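PDB 6VTJ: Non-ribosomal peptide synthetase from Methanobrevibacter ruminantium, which probably carries a peptide on the 4'-phosphopantetheine of its carrier domain and releases it by NAD(P)H-dependent reduction in the adjoining reductase domain. Local coordinates for residues H141-F146 with S188-I193; G195-I200 with V214-A219; N240-A245 with K309-K314; R301-A306 with V313-V318. One frame throughout, in Å; residues are numbered along the deposited sequence.

Interaction 1. Residues H141-F146 with S188-I193; sequences HILYEF and SRIIPI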
loop_
_atom_site.group_PDB
_atom_site.type_symbol
_atom_site.label_atom_id
_atom_site.label_comp_id
_atom_site.label_asym_id
_atom_site.label_seq_id
_atom_site.Cartn_x
_atom_site.Cartn_y
_atom_site.Cartn_z
ATOM N N HIS A 141 3.090 14.865 1.199
ATOM C CA HIS A 141 4.240 15.065 2.062
ATOM C C HIS A 141 5.541 15.077 1.289
ATOM O O HIS A 141 6.488 15.753 1.703
ATOM C CB HIS A 141 4.235 13.998 3.142
ATOM C CG HIS A 141 3.215 14.261 4.200
ATOM N ND1 HIS A 141 1.972 13.668 4.197
ATOM C CD2 HIS A 141 3.233 15.104 5.261
ATOM C CE1 HIS A 141 1.280 14.104 5.239
ATOM N NE2 HIS A 141 2.017 14.988 5.890
ATOM N N ILE A 142 5.605 14.358 0.161
ATOM C CA ILE A 142 6.719 14.562 -0.766
ATOM C C ILE A 142 6.739 16.012 -1.251
ATOM O O ILE A 142 7.797 16.636 -1.330
ATOM C CB ILE A 142 6.650 13.581 -1.949
ATOM C CG1 ILE A 142 6.859 12.129 -1.472
ATOM C CG2 ILE A 142 7.661 13.995 -3.038
ATOM C CD1 ILE A 142 6.713 11.061 -2.563
ATOM N N LEU A 143 5.569 16.571 -1.575
ATOM C CA LEU A 143 5.528 17.960 -2.026
ATOM C C LEU A 143 5.962 18.902 -0.905
ATOM O O LEU A 143 6.740 19.845 -1.123
ATOM C CB LEU A 143 4.122 18.304 -2.515
ATOM C CG LEU A 143 3.748 19.782 -2.644
ATOM C CD1 LEU A 143 4.634 20.428 -3.688
ATOM C CD2 LEU A 143 2.285 19.936 -3.024
ATOM N N TYR A 144 5.452 18.668 0.298
ATOM C CA TYR A 144 5.885 19.428 1.467
ATOM C C TYR A 144 7.404 19.419 1.618
ATOM O O TYR A 144 8.039 20.478 1.675
ATOM C CB TYR A 144 5.227 18.854 2.711
ATOM C CG TYR A 144 5.531 19.623 3.970
ATOM C CD1 TYR A 144 4.922 20.845 4.217
ATOM C CD2 TYR A 144 6.421 19.124 4.913
ATOM C CE1 TYR A 144 5.188 21.555 5.357
ATOM C CE2 TYR A 144 6.691 19.825 6.063
ATOM C CZ TYR A 144 6.068 21.044 6.284
ATOM O OH TYR A 144 6.331 21.767 7.427
ATOM N N GLU A 145 8.009 18.227 1.662
ATOM C CA GLU A 145 9.452 18.162 1.869
ATOM C C GLU A 145 10.218 18.760 0.701
ATOM O O GLU A 145 11.309 19.313 0.894
ATOM C CB GLU A 145 9.915 16.722 2.100
ATOM C CG GLU A 145 9.392 16.085 3.374
ATOM C CD GLU A 145 9.867 16.781 4.654
ATOM O OE1 GLU A 145 10.996 17.342 4.672
ATOM O OE2 GLU A 145 9.096 16.752 5.647
ATOM N N PHE A 146 9.689 18.653 -0.517
ATOM C CA PHE A 146 10.386 19.252 -1.648
ATOM C C PHE A 146 10.421 20.765 -1.497
ATOM O O PHE A 146 11.462 21.395 -1.690
ATOM C CB PHE A 146 9.721 18.855 -2.970
ATOM C CG PHE A 146 10.443 19.377 -4.186
ATOM C CD1 PHE A 146 10.198 20.664 -4.660
ATOM C CD2 PHE A 146 11.391 18.597 -4.837
ATOM C CE1 PHE A 146 10.881 21.154 -5.782
ATOM C CE2 PHE A 146 12.074 19.084 -5.957
ATOM C CZ PHE A 146 11.816 20.362 -6.426
ATOM N N SER A 188 4.873 29.689 -8.871
ATOM C CA SER A 188 6.321 29.861 -8.987
ATOM C C SER A 188 7.032 28.537 -8.755
ATOM O O SER A 188 7.522 27.949 -9.720
ATOM C CB SER A 188 6.834 30.965 -8.052
ATOM O OG SER A 188 6.428 30.777 -6.711
ATOM N N ARG A 189 7.084 28.021 -7.521
ATOM C CA ARG A 189 7.731 26.726 -7.299
ATOM C C ARG A 189 6.799 25.552 -7.580
ATOM O O ARG A 189 7.275 24.485 -7.983
ATOM C CB ARG A 189 8.252 26.590 -5.862
ATOM C CG ARG A 189 9.056 27.756 -5.284
ATOM C CD ARG A 189 10.572 27.496 -5.094
ATOM N NE ARG A 189 11.001 26.101 -4.905
ATOM C CZ ARG A 189 11.201 25.494 -3.728
ATOM N NH1 ARG A 189 10.995 26.121 -2.574
ATOM N NH2 ARG A 189 11.613 24.231 -3.709
ATOM N N ILE A 190 5.486 25.716 -7.388
ATOM C CA ILE A 190 4.524 24.624 -7.518
ATOM C C ILE A 190 3.692 24.840 -8.775
ATOM O O ILE A 190 2.969 25.838 -8.885
ATOM C CB ILE A 190 3.620 24.517 -6.283
ATOM C CG1 ILE A 190 4.467 24.396 -5.013
ATOM C CG2 ILE A 190 2.665 23.343 -6.424
ATOM C CD1 ILE A 190 3.643 24.463 -3.724
ATOM N N ILE A 191 3.748 23.883 -9.696
ATOM C CA ILE A 191 3.008 23.973 -10.955
ATOM C C ILE A 191 1.926 22.898 -11.009
ATOM O O ILE A 191 2.231 21.722 -11.230
ATOM C CB ILE A 191 3.949 23.859 -12.166
ATOM C CG1 ILE A 191 5.293 24.509 -11.856
ATOM C CG2 ILE A 191 3.325 24.523 -13.384
ATOM C CD1 ILE A 191 5.185 26.006 -11.638
ATOM N N PRO A 192 0.660 23.250 -10.790
ATOM C CA PRO A 192 -0.423 22.269 -10.972
ATOM C C PRO A 192 -0.632 21.935 -12.446
ATOM O O PRO A 192 -0.722 22.828 -13.288
ATOM C CB PRO A 192 -1.649 22.982 -10.381
ATOM C CG PRO A 192 -1.088 24.052 -9.477
ATOM C CD PRO A 192 0.199 24.482 -10.125
ATOM N N ILE A 193 -0.732 20.640 -12.751
ATOM C CA ILE A 193 -0.950 20.146 -14.109
ATOM C C ILE A 193 -2.186 19.248 -14.095
ATOM O O ILE A 193 -2.209 18.224 -13.397
ATOM C CB ILE A 193 0.269 19.369 -14.647
ATOM C CG1 ILE A 193 1.534 20.205 -14.550
ATOM C CG2 ILE A 193 0.050 18.973 -16.096
ATOM C CD1 ILE A 193 1.619 21.282 -15.597
#
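Arg-189, in the bend that leads into strand 190-194, reaches over the last turns of helix 137-149 and meets Phe-146 there. Its side chain turns twice, at chi2 and at chi3, and these bends bring the guanidinium back against the helix end. NH2 makes a weak hydrogen bond to the Phe-146 backbone O at 3.5 Å; the oxygen meets the rim of the guanidinium, close to its plane. The same NH2 stands 3.8 Å from Phe-146 CE1, with ring and guanidinium planes 38° apart, a slanted approach rather than a stack. The firmer polar partners lie nearby: NE bonds to the O of Gly-152 and NH1 to that of Ile-147. A long, many-handed cation suits this place, since late helical carbonyls have no further amides above them, and the positive charge probably also meets the helix dipole favourably.

One residue on, Ile-190 is purely apolar. Its CD1 touches CD1 of Leu-143 at 4.2 Å, and the two side chains stand roughly square to each other. With CG anti to its backbone N (chi1 163°), Leu-143 extends a methyl to the strand. Leu-170 and Met-174 of helix 166-177 close round the same isoleucine; a branched hydrocarbon suits this seam between two helices.

Beyond it, Ile-191 and Ile-193 pair through their backbones with strand 154-158. Helices 137-149 and 166-177 thus lie side by side on one face of a parallel sheet, as the right-handed beta-alpha-beta crossovers of a Rossmann fold require.

Interaction 2. Residues G195-I200 with V214-A219; sequences GDITEI and VINSAA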
loop_
_atom_site.group_PDB
_atom_site.type_symbol
_atom_site.label_atom_id
_atom_site.label_comp_id
_atom_site.label_asym_id
_atom_site.label_seq_id
_atom_site.Cartn_x
_atom_site.Cartn_y
_atom_site.Cartn_z
ATOM N N GLY A 195 -4.215 16.350 -15.072
ATOM C CA GLY A 195 -3.785 15.123 -15.705
ATOM C C GLY A 195 -4.094 13.898 -14.877
ATOM O O GLY A 195 -4.399 13.979 -13.681
ATOM N N ASP A 196 -3.972 12.757 -15.549
ATOM C CA ASP A 196 -4.322 11.433 -15.056
ATOM C C ASP A 196 -3.265 10.492 -15.620
ATOM O O ASP A 196 -3.115 10.412 -16.844
ATOM C CB ASP A 196 -5.730 11.061 -15.556
ATOM C CG ASP A 196 -6.272 9.768 -14.959
ATOM O OD1 ASP A 196 -5.481 8.853 -14.609
ATOM O OD2 ASP A 196 -7.522 9.666 -14.879
ATOM N N ILE A 197 -2.525 9.785 -14.756
ATOM C CA ILE A 197 -1.442 8.969 -15.300
ATOM C C ILE A 197 -1.970 7.829 -16.179
ATOM O O ILE A 197 -1.206 7.278 -16.977
ATOM C CB ILE A 197 -0.501 8.423 -14.189
ATOM C CG1 ILE A 197 -1.227 7.471 -13.238
ATOM C CG2 ILE A 197 0.201 9.564 -13.447
ATOM C CD1 ILE A 197 -0.274 6.687 -12.303
ATOM N N THR A 198 -3.263 7.471 -16.073
ATOM C CA THR A 198 -3.817 6.405 -16.914
ATOM C C THR A 198 -4.092 6.850 -18.346
ATOM O O THR A 198 -4.362 5.994 -19.201
ATOM C CB THR A 198 -5.124 5.835 -16.342
ATOM O OG1 THR A 198 -6.123 6.864 -16.292
ATOM C CG2 THR A 198 -4.912 5.256 -14.961
ATOM N N GLU A 199 -4.068 8.150 -18.618
ATOM C CA GLU A 199 -4.174 8.683 -19.967
ATOM C C GLU A 199 -2.791 9.157 -20.385
ATOM O O GLU A 199 -2.263 10.119 -19.821
ATOM C CB GLU A 199 -5.178 9.828 -20.026
ATOM C CG GLU A 199 -6.587 9.435 -19.653
ATOM C CD GLU A 199 -7.115 8.320 -20.522
ATOM O OE1 GLU A 199 -7.832 7.436 -19.989
ATOM O OE2 GLU A 199 -6.801 8.323 -21.733
ATOM N N ILE A 200 -2.217 8.494 -21.386
ATOM C CA ILE A 200 -0.863 8.816 -21.815
ATOM C C ILE A 200 -0.784 10.211 -22.438
ATOM O O ILE A 200 0.225 10.915 -22.270
ATOM C CB ILE A 200 -0.360 7.713 -22.771
ATOM C CG1 ILE A 200 1.100 7.948 -23.170
ATOM C CG2 ILE A 200 -1.288 7.559 -23.984
ATOM C CD1 ILE A 200 1.910 6.647 -23.256
ATOM N N VAL A 214 10.931 12.214 -12.435
ATOM C CA VAL A 214 9.551 11.831 -12.155
ATOM C C VAL A 214 9.537 11.051 -10.847
ATOM O O VAL A 214 10.340 10.143 -10.662
ATOM C CB VAL A 214 8.960 10.994 -13.295
ATOM C CG1 VAL A 214 7.532 10.607 -12.946
ATOM C CG2 VAL A 214 9.001 11.765 -14.612
ATOM N N ILE A 215 8.680 11.444 -9.919
ATOM C CA ILE A 215 8.403 10.666 -8.715
ATOM C C ILE A 215 6.957 10.195 -8.797
ATOM O O ILE A 215 6.014 11.003 -8.739
ATOM C CB ILE A 215 8.675 11.464 -7.435
ATOM C CG1 ILE A 215 10.110 12.025 -7.480
ATOM C CG2 ILE A 215 8.482 10.566 -6.232
ATOM C CD1 ILE A 215 10.619 12.587 -6.162
ATOM N N ASN A 216 6.785 8.876 -8.957
ATOM C CA ASN A 216 5.477 8.266 -9.176
ATOM C C ASN A 216 4.995 7.655 -7.871
ATOM O O ASN A 216 5.327 6.511 -7.527
ATOM C CB ASN A 216 5.517 7.221 -10.280
ATOM C CG ASN A 216 4.118 6.817 -10.695
ATOM O OD1 ASN A 216 3.359 7.645 -11.195
ATOM N ND2 ASN A 216 3.743 5.578 -10.424
ATOM N N SER A 217 4.238 8.451 -7.117
ATOM C CA SER A 217 3.593 7.975 -5.909
ATOM C C SER A 217 2.102 7.767 -6.099
ATOM O O SER A 217 1.448 7.274 -5.183
ATOM C CB SER A 217 3.844 8.936 -4.739
ATOM O OG SER A 217 2.981 10.057 -4.829
ATOM N N ALA A 218 1.542 8.114 -7.263
ATOM C CA ALA A 218 0.154 7.774 -7.529
ATOM C C ALA A 218 0.016 6.265 -7.551
ATOM O O ALA A 218 0.798 5.574 -8.212
ATOM C CB ALA A 218 -0.322 8.348 -8.864
ATOM N N ALA A 219 -0.990 5.766 -6.839
ATOM C CA ALA A 219 -1.283 4.352 -6.675
ATOM C C ALA A 219 -2.689 4.199 -6.119
ATOM O O ALA A 219 -3.160 5.045 -5.353
ATOM C CB ALA A 219 -0.301 3.673 -5.723
#
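Ile-197 sets one methyl against Asn-216, which ends strand 213-216, and Ala-218 just beyond it. Its CD1 lies 3.8 Å from Ala-218 CB and 3.9 Å from Asn-216 OD1, the tight points of the contact. With chi1 at 64°, CG1 sits between the backbone N and the carbonyl carbon, and the extended chi2 carries CD1 across. Alanine suits the opposing place because its small CB lets the isoleucine come close. The Asn-216 amide is occupied elsewhere, OD1 with Thr-132 OG1 and ND2 with Gln-255 OE1, so the methyl packs beside an already satisfied polar group.

The other side of the turn is looser: Glu-199 and Ile-200 are exposed, though Ile-200 rests on Asn-240 and Lys-243 of helix 229-246. The loop holds its own shape: Asp-196 OD1 accepts from Thr-198 N at 3.0 Å and Thr-198 OG1 at 2.7 Å. Both donors come from one carboxylate face, well above its plane. This is an Asx turn laid over a type I turn from Asp-196 to Glu-199.

Such a Gly-Asp loop after the third strand, beside the Asn-containing end of the fourth, is typical of extended short-chain dehydrogenases, where it probably borders the adenine end of the NADP(H) site.

Interaction 3. Residues N240-A245 with K309-K314; sequences NGLKFA and KGLPVK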
loop_
_atom_site.group_PDB
_atom_site.type_symbol
_atom_site.label_atom_id
_atom_site.label_comp_id
_atom_site.label_asym_id
_atom_site.label_seq_id
_atom_site.Cartn_x
_atom_site.Cartn_y
_atom_site.Cartn_z
ATOM N N ASN A 240 2.994 4.386 -18.754
ATOM C CA ASN A 240 2.868 5.696 -19.376
ATOM C C ASN A 240 3.928 6.669 -18.868
ATOM O O ASN A 240 4.508 7.438 -19.652
ATOM C CB ASN A 240 1.464 6.238 -19.115
ATOM C CG ASN A 240 0.385 5.379 -19.745
ATOM O OD1 ASN A 240 0.625 4.666 -20.723
ATOM N ND2 ASN A 240 -0.811 5.437 -19.181
ATOM N N GLY A 241 4.196 6.659 -17.551
ATOM C CA GLY A 241 5.212 7.553 -17.019
ATOM C C GLY A 241 6.603 7.213 -17.515
ATOM O O GLY A 241 7.420 8.109 -17.767
ATOM N N LEU A 242 6.872 5.922 -17.700
ATOM C CA LEU A 242 8.146 5.482 -18.247
ATOM C C LEU A 242 8.294 5.900 -19.699
ATOM O O LEU A 242 9.378 6.310 -20.120
ATOM C CB LEU A 242 8.270 3.962 -18.129
ATOM C CG LEU A 242 8.445 3.384 -16.732
ATOM C CD1 LEU A 242 8.265 1.869 -16.738
ATOM C CD2 LEU A 242 9.811 3.776 -16.222
ATOM N N LYS A 243 7.222 5.779 -20.483
ATOM C CA LYS A 243 7.272 6.219 -21.876
ATOM C C LYS A 243 7.546 7.712 -21.956
ATOM O O LYS A 243 8.386 8.169 -22.755
ATOM C CB LYS A 243 5.962 5.863 -22.583
ATOM C CG LYS A 243 5.828 4.371 -22.865
ATOM C CD LYS A 243 4.602 4.024 -23.719
ATOM N N PHE A 244 6.870 8.487 -21.100
ATOM C CA PHE A 244 7.167 9.907 -21.016
ATOM C C PHE A 244 8.634 10.139 -20.684
ATOM O O PHE A 244 9.302 10.959 -21.321
ATOM C CB PHE A 244 6.292 10.594 -19.978
ATOM C CG PHE A 244 6.762 11.980 -19.664
ATOM C CD1 PHE A 244 6.561 13.008 -20.572
ATOM C CD2 PHE A 244 7.476 12.245 -18.495
ATOM C CE1 PHE A 244 7.019 14.290 -20.298
ATOM C CE2 PHE A 244 7.940 13.515 -18.217
ATOM C CZ PHE A 244 7.710 14.541 -19.119
ATOM N N ALA A 245 9.155 9.427 -19.680
ATOM C CA ALA A 245 10.554 9.610 -19.300
ATOM C C ALA A 245 11.501 9.254 -20.441
ATOM O O ALA A 245 12.560 9.876 -20.589
ATOM C CB ALA A 245 10.877 8.765 -18.067
ATOM N N LYS A 309 17.173 -0.917 -20.743
ATOM C CA LYS A 309 17.337 -0.189 -21.995
ATOM C C LYS A 309 18.029 1.161 -21.823
ATOM O O LYS A 309 18.229 1.865 -22.811
ATOM C CB LYS A 309 15.981 0.017 -22.682
ATOM C CG LYS A 309 15.298 -1.264 -23.128
ATOM C CD LYS A 309 16.272 -2.181 -23.863
ATOM N N GLY A 310 18.398 1.550 -20.609
ATOM C CA GLY A 310 19.192 2.753 -20.423
ATOM C C GLY A 310 18.504 3.880 -19.683
ATOM O O GLY A 310 19.142 4.918 -19.453
ATOM N N LEU A 311 17.243 3.747 -19.312
ATOM C CA LEU A 311 16.595 4.756 -18.469
ATOM C C LEU A 311 17.193 4.737 -17.061
ATOM O O LEU A 311 17.285 3.672 -16.445
ATOM C CB LEU A 311 15.088 4.491 -18.391
ATOM C CG LEU A 311 14.245 5.627 -17.811
ATOM C CD1 LEU A 311 14.358 6.883 -18.681
ATOM C CD2 LEU A 311 12.794 5.201 -17.653
ATOM N N PRO A 312 17.617 5.877 -16.524
ATOM C CA PRO A 312 17.968 5.926 -15.094
ATOM C C PRO A 312 16.717 5.830 -14.224
ATOM O O PRO A 312 15.769 6.601 -14.397
ATOM C CB PRO A 312 18.659 7.289 -14.947
ATOM C CG PRO A 312 18.127 8.096 -16.064
ATOM C CD PRO A 312 17.857 7.161 -17.202
ATOM N N VAL A 313 16.706 4.864 -13.289
ATOM C CA VAL A 313 15.518 4.592 -12.486
ATOM C C VAL A 313 15.899 4.297 -11.043
ATOM O O VAL A 313 17.023 3.880 -10.734
ATOM C CB VAL A 313 14.680 3.396 -13.011
ATOM C CG1 VAL A 313 14.377 3.518 -14.495
ATOM C CG2 VAL A 313 15.398 2.087 -12.723
ATOM N N LYS A 314 14.920 4.521 -10.158
ATOM C CA LYS A 314 14.952 4.058 -8.781
ATOM C C LYS A 314 13.616 3.424 -8.434
ATOM O O LYS A 314 12.549 3.848 -8.894
ATOM C CB LYS A 314 15.232 5.184 -7.774
ATOM C CG LYS A 314 16.242 6.215 -8.235
ATOM C CD LYS A 314 17.505 6.111 -7.444
ATOM C CE LYS A 314 18.596 7.039 -7.979
ATOM N NZ LYS A 314 19.811 6.197 -8.204
#
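In the helix layer of the Rossmann-like domain, Leu-311, from the turn joining helix 291-308 to strand 313-322, meets Leu-242 and Ala-245 on the neighbouring helix 229-246. The two ends of its fork do different work. CD2 lies 3.6 Å from Leu-242 CD2, the two leucines meeting methyl to methyl, while CD1 rests 4.0 Å from Ala-245 CB and equally far from the Ala-245 backbone O. Having CG opposite the backbone N (chi1 -167°) swings this fork out from the turn and onto the helix. Ala-245, with no more than a methyl, allows the leucine down onto the helix surface.

The turn itself is a Schellman motif: Gly-310 ends helix 291-308 with a positive phi of 114°, where a side chain would jam against the carbonyl O of Lys-309. This reversal, part of the right-handed beta-alpha-beta crossover from strand 252-258, sets Leu-311 between helices 229-246 and 291-308, with Ala-306 and Tyr-253 also against it. Replacing Leu-311 by an alanine would probably open a gap between the two helices and strip Leu-242 CD2 of its methyl partner. Leu-242 in turn packs on Tyr-253 and on Ala-302 of helix 291-308.

Interaction 4. Residues R301-A306 with V313-V318; sequences RAVLQA and VKIIRV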
loop_
_atom_site.group_PDB
_atom_site.type_symbol
_atom_site.label_atom_id
_atom_site.label_comp_id
_atom_site.label_asym_id
_atom_site.label_seq_id
_atom_site.Cartn_x
_atom_site.Cartn_y
_atom_site.Cartn_z
ATOM N N ARG A 301 8.891 -4.488 -12.374
ATOM C CA ARG A 301 9.515 -5.143 -13.523
ATOM C C ARG A 301 9.546 -4.227 -14.742
ATOM O O ARG A 301 10.533 -4.211 -15.482
ATOM C CB ARG A 301 8.782 -6.436 -13.855
ATOM C CG ARG A 301 9.495 -7.306 -14.875
ATOM C CD ARG A 301 8.733 -8.609 -15.066
ATOM N NE ARG A 301 7.537 -8.412 -15.873
ATOM C CZ ARG A 301 6.709 -9.383 -16.242
ATOM N NH1 ARG A 301 6.926 -10.640 -15.863
ATOM N NH2 ARG A 301 5.654 -9.090 -16.990
ATOM N N ALA A 302 8.482 -3.451 -14.973
ATOM C CA ALA A 302 8.521 -2.490 -16.076
ATOM C C ALA A 302 9.618 -1.445 -15.869
ATOM O O ALA A 302 10.332 -1.062 -16.822
ATOM C CB ALA A 302 7.161 -1.818 -16.233
ATOM N N VAL A 303 9.763 -0.966 -14.630
ATOM C CA VAL A 303 10.749 0.071 -14.351
ATOM C C VAL A 303 12.155 -0.464 -14.607
ATOM O O VAL A 303 12.970 0.165 -15.300
ATOM C CB VAL A 303 10.584 0.585 -12.910
ATOM C CG1 VAL A 303 11.765 1.461 -12.530
ATOM C CG2 VAL A 303 9.262 1.339 -12.741
ATOM N N LEU A 304 12.446 -1.663 -14.088
ATOM C CA LEU A 304 13.774 -2.249 -14.276
ATOM C C LEU A 304 14.030 -2.647 -15.739
ATOM O O LEU A 304 15.172 -2.556 -16.214
ATOM C CB LEU A 304 13.946 -3.447 -13.340
ATOM C CG LEU A 304 14.066 -3.092 -11.847
ATOM C CD1 LEU A 304 13.916 -4.307 -10.923
ATOM C CD2 LEU A 304 15.397 -2.401 -11.583
ATOM N N GLN A 305 12.998 -3.092 -16.467
ATOM C CA GLN A 305 13.135 -3.310 -17.904
ATOM C C GLN A 305 13.613 -2.045 -18.620
ATOM O O GLN A 305 14.602 -2.070 -19.378
ATOM C CB GLN A 305 11.793 -3.772 -18.462
ATOM C CG GLN A 305 11.815 -4.161 -19.932
ATOM C CD GLN A 305 10.455 -4.643 -20.387
ATOM O OE1 GLN A 305 9.916 -5.612 -19.847
ATOM N NE2 GLN A 305 9.873 -3.949 -21.360
ATOM N N ALA A 306 12.902 -0.927 -18.406
ATOM C CA ALA A 306 13.333 0.341 -19.001
ATOM C C ALA A 306 14.768 0.673 -18.609
ATOM O O ALA A 306 15.517 1.262 -19.403
ATOM C CB ALA A 306 12.414 1.483 -18.580
ATOM N N VAL A 313 16.706 4.864 -13.289
ATOM C CA VAL A 313 15.518 4.592 -12.486
ATOM C C VAL A 313 15.899 4.297 -11.043
ATOM O O VAL A 313 17.023 3.880 -10.734
ATOM C CB VAL A 313 14.680 3.396 -13.011
ATOM C CG1 VAL A 313 14.377 3.518 -14.495
ATOM C CG2 VAL A 313 15.398 2.087 -12.723
ATOM N N LYS A 314 14.920 4.521 -10.158
ATOM C CA LYS A 314 14.952 4.058 -8.781
ATOM C C LYS A 314 13.616 3.424 -8.434
ATOM O O LYS A 314 12.549 3.848 -8.894
ATOM C CB LYS A 314 15.232 5.184 -7.774
ATOM C CG LYS A 314 16.242 6.215 -8.235
ATOM C CD LYS A 314 17.505 6.111 -7.444
ATOM C CE LYS A 314 18.596 7.039 -7.979
ATOM N NZ LYS A 314 19.811 6.197 -8.204
ATOM N N ILE A 315 13.693 2.401 -7.608
ATOM C CA ILE A 315 12.526 1.784 -7.018
ATOM C C ILE A 315 12.698 1.887 -5.507
ATOM O O ILE A 315 13.643 1.324 -4.944
ATOM C CB ILE A 315 12.360 0.332 -7.483
ATOM C CG1 ILE A 315 12.030 0.311 -8.987
ATOM C CG2 ILE A 315 11.290 -0.369 -6.653
ATOM C CD1 ILE A 315 12.142 -1.035 -9.628
ATOM N N ILE A 316 11.795 2.606 -4.861
ATOM C CA ILE A 316 11.853 2.856 -3.429
ATOM C C ILE A 316 10.684 2.091 -2.817
ATOM O O ILE A 316 9.541 2.556 -2.861
ATOM C CB ILE A 316 11.784 4.363 -3.117
ATOM C CG1 ILE A 316 13.013 5.095 -3.692
ATOM C CG2 ILE A 316 11.659 4.614 -1.610
ATOM C CD1 ILE A 316 13.025 6.604 -3.358
ATOM N N ARG A 317 10.952 0.916 -2.246
ATOM C CA ARG A 317 9.914 0.155 -1.551
ATOM C C ARG A 317 9.639 0.752 -0.171
ATOM O O ARG A 317 10.544 0.839 0.669
ATOM C CB ARG A 317 10.327 -1.309 -1.422
ATOM C CG ARG A 317 10.494 -1.995 -2.761
ATOM C CD ARG A 317 11.152 -3.349 -2.622
ATOM N NE ARG A 317 11.205 -4.028 -3.911
ATOM C CZ ARG A 317 12.087 -4.965 -4.221
ATOM N NH1 ARG A 317 13.003 -5.337 -3.322
ATOM N NH2 ARG A 317 12.046 -5.535 -5.426
ATOM N N VAL A 318 8.396 1.143 0.083
ATOM C CA VAL A 318 8.023 1.684 1.386
ATOM C C VAL A 318 7.180 0.654 2.135
ATOM O O VAL A 318 6.741 -0.359 1.579
ATOM C CB VAL A 318 7.307 3.054 1.279
ATOM C CG1 VAL A 318 8.256 4.098 0.653
ATOM C CG2 VAL A 318 5.979 2.958 0.517
#
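Val-303 faces strand 313-322 from helix 291-308, and each step outward along its side chain meets the strand. Its CB comes within 4.0 Å of Ile-315 CD1. From there CG1, set opposite the backbone N (chi1 169°), runs down between two alternate strand residues: it lies 3.5 Å from Val-313 CB and 3.7 Å from Ile-315 CG1. Residues two apart in a strand point the same way, so a single helix methyl can lodge between both. The two valines lie alongside, pointing opposite ways, and Val-313 CG1 also rests 3.7 Å from the Val-303 backbone O.

One turn position further, Leu-304 brings its branch point to the same isoleucine, CG being 3.6 Å from Ile-315 CD1. In place of Val-313 an alanine would keep CB but lose both methyls, and would probably open a gap beside Val-303 CG1 and under the Val-303 carbonyl. The segments run nearly antiparallel, at 156° with axes 8.5 Å apart, as helix and following strand do in an alpha/beta crossover.

Polar chains of the strand look elsewhere: Lys-314 points away, its NZ bonded to the O of Ser-383 and of Thr-379, and Arg-317 forms a salt bridge with Glu-300. Beta-branched residues suit both the strand and this close fit, and with apolar side chains making the contact and no polar side-chain group taking part, it rests on shape complementarity and exclusion of water.

All four contacts are largely buried and reach one sheet, but they serve different places in it. Interactions 3 and 4 share Val-313 and Lys-314 and hold the same strand; a probable hydrogen bond from Leu-311 N to Ala-306 O (3.0 Å) joins them, and both are made by apolar side chains. Interaction 1 lies toward the opposite edge and adds an arginine at a helix end to its hydrocarbon. Interaction 2 sits between, at the strand ends, where packing mixes with polar turns; it touches interaction 1 through Ile-142 and interaction 3 through Asn-240. Interactions 2 and 4 lie nearer the chain's centre than interactions 1 and 3.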